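Local coordinates for histone-lysine N-methyltransferase family member SUVH9 (Arabidopsis thaliana, PDB 4NJ5), which takes part in gene silencing and RNA-directed DNA methylation, where it may bind methylated DNA and recruit RNA polymerase V to chromatin, and lacks methyltransferase activity of its own, at residues G258-P263 with Y279-Q284; T285-G290 with L481-V486. All blocks are in the same frame, centred on the assembly; numbering follows the deposited sequence.

Contact 1: residues G258-P263 with Y279-Q284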
loop_
_atom_site.group_PDB
_atom_site.type_symbol
_atom_site.label_atom_id
_atom_site.label_comp_id
_atom_site.label_asym_id
_atom_site.label_seq_id
_atom_site.Cartn_x
_atom_site.Cartn_y
_atom_site.Cartn_z
ATOM N N GLY A 258 -17.706 15.186 -11.431
ATOM C CA GLY A 258 -17.330 16.357 -10.645
ATOM C C GLY A 258 -17.871 16.368 -9.214
ATOM O O GLY A 258 -17.673 17.349 -8.466
ATOM N N LYS A 259 -18.540 15.287 -8.808
ATOM C CA LYS A 259 -19.020 15.232 -7.416
ATOM C C LYS A 259 -17.959 14.802 -6.407
ATOM O O LYS A 259 -18.157 14.933 -5.191
ATOM C CB LYS A 259 -20.276 14.371 -7.240
ATOM C CG LYS A 259 -21.538 14.951 -7.854
ATOM C CD LYS A 259 -22.606 13.881 -8.007
ATOM C CE LYS A 259 -23.892 14.481 -8.544
ATOM N NZ LYS A 259 -24.858 13.424 -8.965
ATOM N N GLU A 260 -16.856 14.275 -6.929
ATOM C CA GLU A 260 -15.672 13.998 -6.146
ATOM C C GLU A 260 -14.657 15.084 -6.475
ATOM O O GLU A 260 -14.779 15.774 -7.488
ATOM C CB GLU A 260 -15.099 12.625 -6.505
ATOM C CG GLU A 260 -16.007 11.424 -6.221
ATOM C CD GLU A 260 -16.104 11.058 -4.751
ATOM O OE1 GLU A 260 -15.677 11.859 -3.892
ATOM O OE2 GLU A 260 -16.617 9.957 -4.454
ATOM N N ASN A 261 -13.649 15.229 -5.623
ATOM C CA ASN A 261 -12.603 16.219 -5.849
ATOM C C ASN A 261 -11.533 15.696 -6.796
ATOM O O ASN A 261 -10.653 16.438 -7.229
ATOM C CB ASN A 261 -11.986 16.660 -4.524
ATOM C CG ASN A 261 -12.970 17.400 -3.649
ATOM O OD1 ASN A 261 -13.733 18.238 -4.130
ATOM N ND2 ASN A 261 -12.973 17.086 -2.359
ATOM N N VAL A 262 -11.619 14.407 -7.104
ATOM C CA VAL A 262 -10.773 13.788 -8.114
ATOM C C VAL A 262 -11.661 13.018 -9.091
ATOM O O VAL A 262 -12.726 12.530 -8.710
ATOM C CB VAL A 262 -9.715 12.856 -7.483
ATOM C CG1 VAL A 262 -8.593 13.673 -6.865
ATOM C CG2 VAL A 262 -10.353 11.941 -6.447
ATOM N N PRO A 263 -11.241 12.930 -10.362
ATOM C CA PRO A 263 -12.046 12.227 -11.369
ATOM C C PRO A 263 -12.060 10.720 -11.140
ATOM O O PRO A 263 -11.073 10.172 -10.658
ATOM C CB PRO A 263 -11.328 12.559 -12.683
ATOM C CG PRO A 263 -9.926 12.893 -12.281
ATOM C CD PRO A 263 -10.040 13.557 -10.944
ATOM N N TYR A 279 -26.161 4.779 -13.086
ATOM C CA TYR A 279 -26.467 5.098 -11.695
ATOM C C TYR A 279 -26.324 6.602 -11.519
ATOM O O TYR A 279 -25.622 7.259 -12.291
ATOM C CB TYR A 279 -25.513 4.394 -10.725
ATOM C CG TYR A 279 -25.565 2.886 -10.775
ATOM C CD1 TYR A 279 -26.482 2.175 -10.012
ATOM C CD2 TYR A 279 -24.679 2.172 -11.570
ATOM C CE1 TYR A 279 -26.523 0.791 -10.054
ATOM C CE2 TYR A 279 -24.713 0.795 -11.617
ATOM C CZ TYR A 279 -25.636 0.108 -10.858
ATOM O OH TYR A 279 -25.668 -1.267 -10.908
ATOM N N GLU A 280 -26.984 7.150 -10.508
ATOM C CA GLU A 280 -26.714 8.521 -10.114
ATOM C C GLU A 280 -25.581 8.472 -9.106
ATOM O O GLU A 280 -25.697 7.820 -8.066
ATOM C CB GLU A 280 -27.949 9.171 -9.496
ATOM C CG GLU A 280 -27.667 10.516 -8.853
ATOM C CD GLU A 280 -28.898 11.138 -8.230
ATOM O OE1 GLU A 280 -30.010 10.932 -8.762
ATOM O OE2 GLU A 280 -28.749 11.828 -7.202
ATOM N N TYR A 281 -24.479 9.142 -9.418
ATOM C CA TYR A 281 -23.323 9.122 -8.536
ATOM C C TYR A 281 -23.615 9.853 -7.232
ATOM O O TYR A 281 -24.184 10.944 -7.233
ATOM C CB TYR A 281 -22.089 9.720 -9.215
ATOM C CG TYR A 281 -20.811 9.363 -8.497
ATOM C CD1 TYR A 281 -20.053 8.269 -8.892
ATOM C CD2 TYR A 281 -20.375 10.103 -7.404
ATOM C CE1 TYR A 281 -18.891 7.933 -8.230
ATOM C CE2 TYR A 281 -19.218 9.774 -6.734
ATOM C CZ TYR A 281 -18.478 8.688 -7.150
ATOM O OH TYR A 281 -17.321 8.356 -6.482
ATOM N N LEU A 282 -23.219 9.238 -6.123
ATOM C CA LEU A 282 -23.448 9.801 -4.801
ATOM C C LEU A 282 -22.186 9.645 -3.959
ATOM O O LEU A 282 -21.818 8.533 -3.583
ATOM C CB LEU A 282 -24.628 9.100 -4.132
ATOM C CG LEU A 282 -24.973 9.562 -2.718
ATOM C CD1 LEU A 282 -25.340 11.044 -2.699
ATOM C CD2 LEU A 282 -26.092 8.713 -2.131
ATOM N N ALA A 283 -21.530 10.763 -3.664
ATOM C CA ALA A 283 -20.194 10.731 -3.073
ATOM C C ALA A 283 -20.196 10.376 -1.589
ATOM O O ALA A 283 -19.216 9.844 -1.070
ATOM C CB ALA A 283 -19.478 12.054 -3.305
ATOM N N GLN A 284 -21.294 10.678 -0.909
ATOM C CA GLN A 284 -21.415 10.379 0.511
ATOM C C GLN A 284 -22.739 9.680 0.778
ATOM O O GLN A 284 -23.739 9.978 0.131
ATOM C CB GLN A 284 -21.332 11.662 1.341
ATOM C CG GLN A 284 -20.058 12.463 1.139
ATOM C CD GLN A 284 -19.930 13.594 2.139
ATOM O OE1 GLN A 284 -19.732 13.363 3.334
ATOM N NE2 GLN A 284 -20.058 14.826 1.659
HETATM O O HOH W 1 -27.477 14.348 -8.700
#
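OE2 of E260 meets the phenol ring of Y281 at its edge, in its plane, while CB of K259 comes in obliquely, 4.3 Å from Y281 CD2. Carboxylate and ring stand steeply to each other, their planes 76° apart. Y281 OH donates to E260 OE2 over 2.7 Å, and OE2 receives it on its anti lone pair, turned away from OE1. The E260 chain bends at chi2 (-75°), which brings CG to 3.6 Å from Y281 CE2, well off the ring plane, and turns OE2 to the hydroxyl. The hydroxyl has a second partner, the backbone N of V457, so it accepts from one loop while donating to another. A283 packs alongside: its CB lies 3.7 Å from both K259 O and E260 OE2.

K259 takes the other route. Extended beyond CG, it runs to the backbone of the short strand 280-281 and gives its NZ to Y281 O (3.1 Å), in the carbonyl plane on a lone pair. E280 OE2 stays 4.6 Å from K259 NZ, too far for a salt bridge; water 1 accepts from NZ and donates weakly to E280 OE2.

The contact thus ties the loop between strands 250-252 and 264-267 to strand 280-281, which pairs in parallel with 454-455. The buried phenol is held at its hydroxyl by two bonds, which should fix the direction of the O-H and keep the ring from swinging away, whereas the lysine arm lies at the surface, where the nearby E280 probably adds only a modest, water-mediated attraction.

Contact 2: residues T285-G290 with L481-V486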
loop_
_atom_site.group_PDB
_atom_site.type_symbol
_atom_site.label_atom_id
_atom_site.label_comp_id
_atom_site.label_asym_id
_atom_site.label_seq_id
_atom_site.Cartn_x
_atom_site.Cartn_y
_atom_site.Cartn_z
ATOM N N THR A 285 -22.740 8.753 1.730
ATOM C CA THR A 285 -23.949 8.015 2.077
ATOM C C THR A 285 -25.089 8.949 2.475
ATOM O O THR A 285 -24.894 9.889 3.245
ATOM C CB THR A 285 -23.687 6.998 3.209
ATOM O OG1 THR A 285 -23.103 5.812 2.658
ATOM C CG2 THR A 285 -24.984 6.624 3.923
ATOM N N SER A 286 -26.271 8.695 1.924
ATOM C CA SER A 286 -27.452 9.471 2.272
ATOM C C SER A 286 -28.256 8.790 3.377
ATOM O O SER A 286 -28.791 7.697 3.194
ATOM C CB SER A 286 -28.327 9.704 1.043
ATOM O OG SER A 286 -29.550 10.318 1.409
ATOM N N PHE A 287 -28.323 9.444 4.530
ATOM C CA PHE A 287 -29.091 8.937 5.655
ATOM C C PHE A 287 -30.533 9.422 5.539
ATOM O O PHE A 287 -30.789 10.434 4.890
ATOM C CB PHE A 287 -28.436 9.365 6.974
ATOM C CG PHE A 287 -27.101 8.711 7.216
ATOM C CD1 PHE A 287 -27.027 7.369 7.554
ATOM C CD2 PHE A 287 -25.920 9.433 7.094
ATOM C CE1 PHE A 287 -25.803 6.757 7.769
ATOM C CE2 PHE A 287 -24.685 8.824 7.311
ATOM C CZ PHE A 287 -24.629 7.487 7.649
ATOM N N PRO A 288 -31.483 8.682 6.135
ATOM C CA PRO A 288 -32.905 9.027 6.014
ATOM C C PRO A 288 -33.205 10.442 6.486
ATOM O O PRO A 288 -32.731 10.841 7.549
ATOM C CB PRO A 288 -33.601 8.001 6.921
ATOM C CG PRO A 288 -32.522 7.405 7.759
ATOM C CD PRO A 288 -31.291 7.449 6.915
ATOM N N PRO A 289 -33.976 11.195 5.687
ATOM C CA PRO A 289 -34.349 12.577 5.995
ATOM C C PRO A 289 -34.984 12.671 7.372
ATOM O O PRO A 289 -35.916 11.923 7.675
ATOM C CB PRO A 289 -35.383 12.907 4.914
ATOM C CG PRO A 289 -35.038 12.017 3.782
ATOM C CD PRO A 289 -34.556 10.741 4.411
ATOM N N GLY A 290 -34.468 13.573 8.200
ATOM C CA GLY A 290 -34.980 13.735 9.545
ATOM C C GLY A 290 -34.269 12.870 10.565
ATOM O O GLY A 290 -34.871 12.450 11.552
ATOM N N LEU A 481 -25.081 6.627 16.863
ATOM C CA LEU A 481 -24.402 5.330 16.894
ATOM C C LEU A 481 -25.033 4.312 15.947
ATOM O O LEU A 481 -24.361 3.403 15.465
ATOM C CB LEU A 481 -24.382 4.757 18.314
ATOM C CG LEU A 481 -23.359 5.287 19.325
ATOM C CD1 LEU A 481 -22.320 6.186 18.668
ATOM C CD2 LEU A 481 -24.049 6.004 20.474
ATOM N N MET A 482 -26.326 4.470 15.684
ATOM C CA MET A 482 -27.052 3.540 14.826
ATOM C C MET A 482 -26.665 3.691 13.358
ATOM O O MET A 482 -26.796 2.747 12.577
ATOM C CB MET A 482 -28.561 3.742 14.983
ATOM C CG MET A 482 -29.064 3.718 16.424
ATOM S SD MET A 482 -29.164 2.069 17.152
ATOM C CE MET A 482 -27.558 1.913 17.935
ATOM N N PHE A 483 -26.187 4.872 12.982
ATOM C CA PHE A 483 -25.908 5.150 11.576
ATOM C C PHE A 483 -24.514 5.708 11.278
ATOM O O PHE A 483 -24.392 6.769 10.670
ATOM C CB PHE A 483 -26.967 6.098 11.011
ATOM C CG PHE A 483 -28.278 5.434 10.714
ATOM C CD1 PHE A 483 -28.427 4.648 9.584
ATOM C CD2 PHE A 483 -29.366 5.601 11.557
ATOM C CE1 PHE A 483 -29.633 4.037 9.303
ATOM C CE2 PHE A 483 -30.576 4.990 11.281
ATOM C CZ PHE A 483 -30.709 4.208 10.152
ATOM N N PRO A 484 -23.454 4.985 11.674
ATOM C CA PRO A 484 -22.130 5.503 11.327
ATOM C C PRO A 484 -21.865 5.310 9.843
ATOM O O PRO A 484 -22.532 4.501 9.202
ATOM C CB PRO A 484 -21.191 4.613 12.138
ATOM C CG PRO A 484 -21.913 3.314 12.216
ATOM C CD PRO A 484 -23.375 3.667 12.331
ATOM N N ARG A 485 -20.903 6.043 9.299
ATOM C CA ARG A 485 -20.543 5.868 7.902
ATOM C C ARG A 485 -19.636 4.655 7.716
ATOM O O ARG A 485 -19.025 4.166 8.667
ATOM C CB ARG A 485 -19.894 7.135 7.345
ATOM C CG ARG A 485 -20.810 8.344 7.428
ATOM C CD ARG A 485 -20.302 9.515 6.618
ATOM N NE ARG A 485 -21.288 10.588 6.597
ATOM C CZ ARG A 485 -22.198 10.755 5.642
ATOM N NH1 ARG A 485 -23.062 11.762 5.715
ATOM N NH2 ARG A 485 -22.242 9.921 4.612
ATOM N N VAL A 486 -19.576 4.165 6.485
ATOM C CA VAL A 486 -18.739 3.029 6.147
ATOM C C VAL A 486 -17.521 3.548 5.397
ATOM O O VAL A 486 -17.641 4.038 4.273
ATOM C CB VAL A 486 -19.512 2.023 5.265
ATOM C CG1 VAL A 486 -18.706 0.751 5.062
ATOM C CG2 VAL A 486 -20.871 1.710 5.887
HETATM O O HOH W 2 -20.884 5.336 4.370
HETATM O O HOH W 3 -25.154 13.052 3.869
#
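F287 pushes its ring between F483 and the guanidinium of R485. On one flank F287 CE1 packs 3.5 Å from F483 CB; the two ring planes are inclined at 73°, an oblique pairing, and F287 CZ also approaches F483 O. On the other flank CE2 sits over the centre of the guanidinium face, 3.6 Å from R485 CZ, so the phenyl presents its rim to the flat cation. The methyl CG2 of T285 lies over the centre of one face of the same phenyl, a placement given by CG2 standing anti to the backbone N of T285. R485 NH2 donates to T285 O over 3.0 Å (N-H...O 150°), 20° out of the guanidinium plane, and water 3 links that carbonyl to NH1.

Here a loop of the pre-SET region meets the SET domain where strand 485-490 begins, in a mixed sheet between 469-475 and 386-389. Water 2 accepts from V486 N at 2.7 Å and also bonds T285 OG1, whose other partner is G392 N.

In the next shell E389 forms a salt bridge with R485 NH2 and accepts from T285 N, while D477 pairs with NH1. A leucine in place of R485 would probably leave E389 and D477 without their cation and T285 O without its guanidinium donor. H478 also bonds F483 O and meets the F287 ring edge-to-face, and F447 packs against the F483 ring.

How the contacts relate
The two contacts follow one another along the chain, Q284 ending one and T285 opening the other, and they touch where Q284 CB packs 3.8 Å from R485 NH2; their centres are about 18 Å apart. Contact 1 is a surface contact with both partners in the pre-SET region, whereas contact 2 is buried and joins that region to the SET domain. The chemistry differs accordingly. At the surface a lysine reaches a carbonyl and leaves its acidic neighbour to a water, beside one tyrosine-carboxylate bond. In the buried contact aromatic packing joins a guanidinium whose charge is met by two acids from outside both segments, E389 and D477.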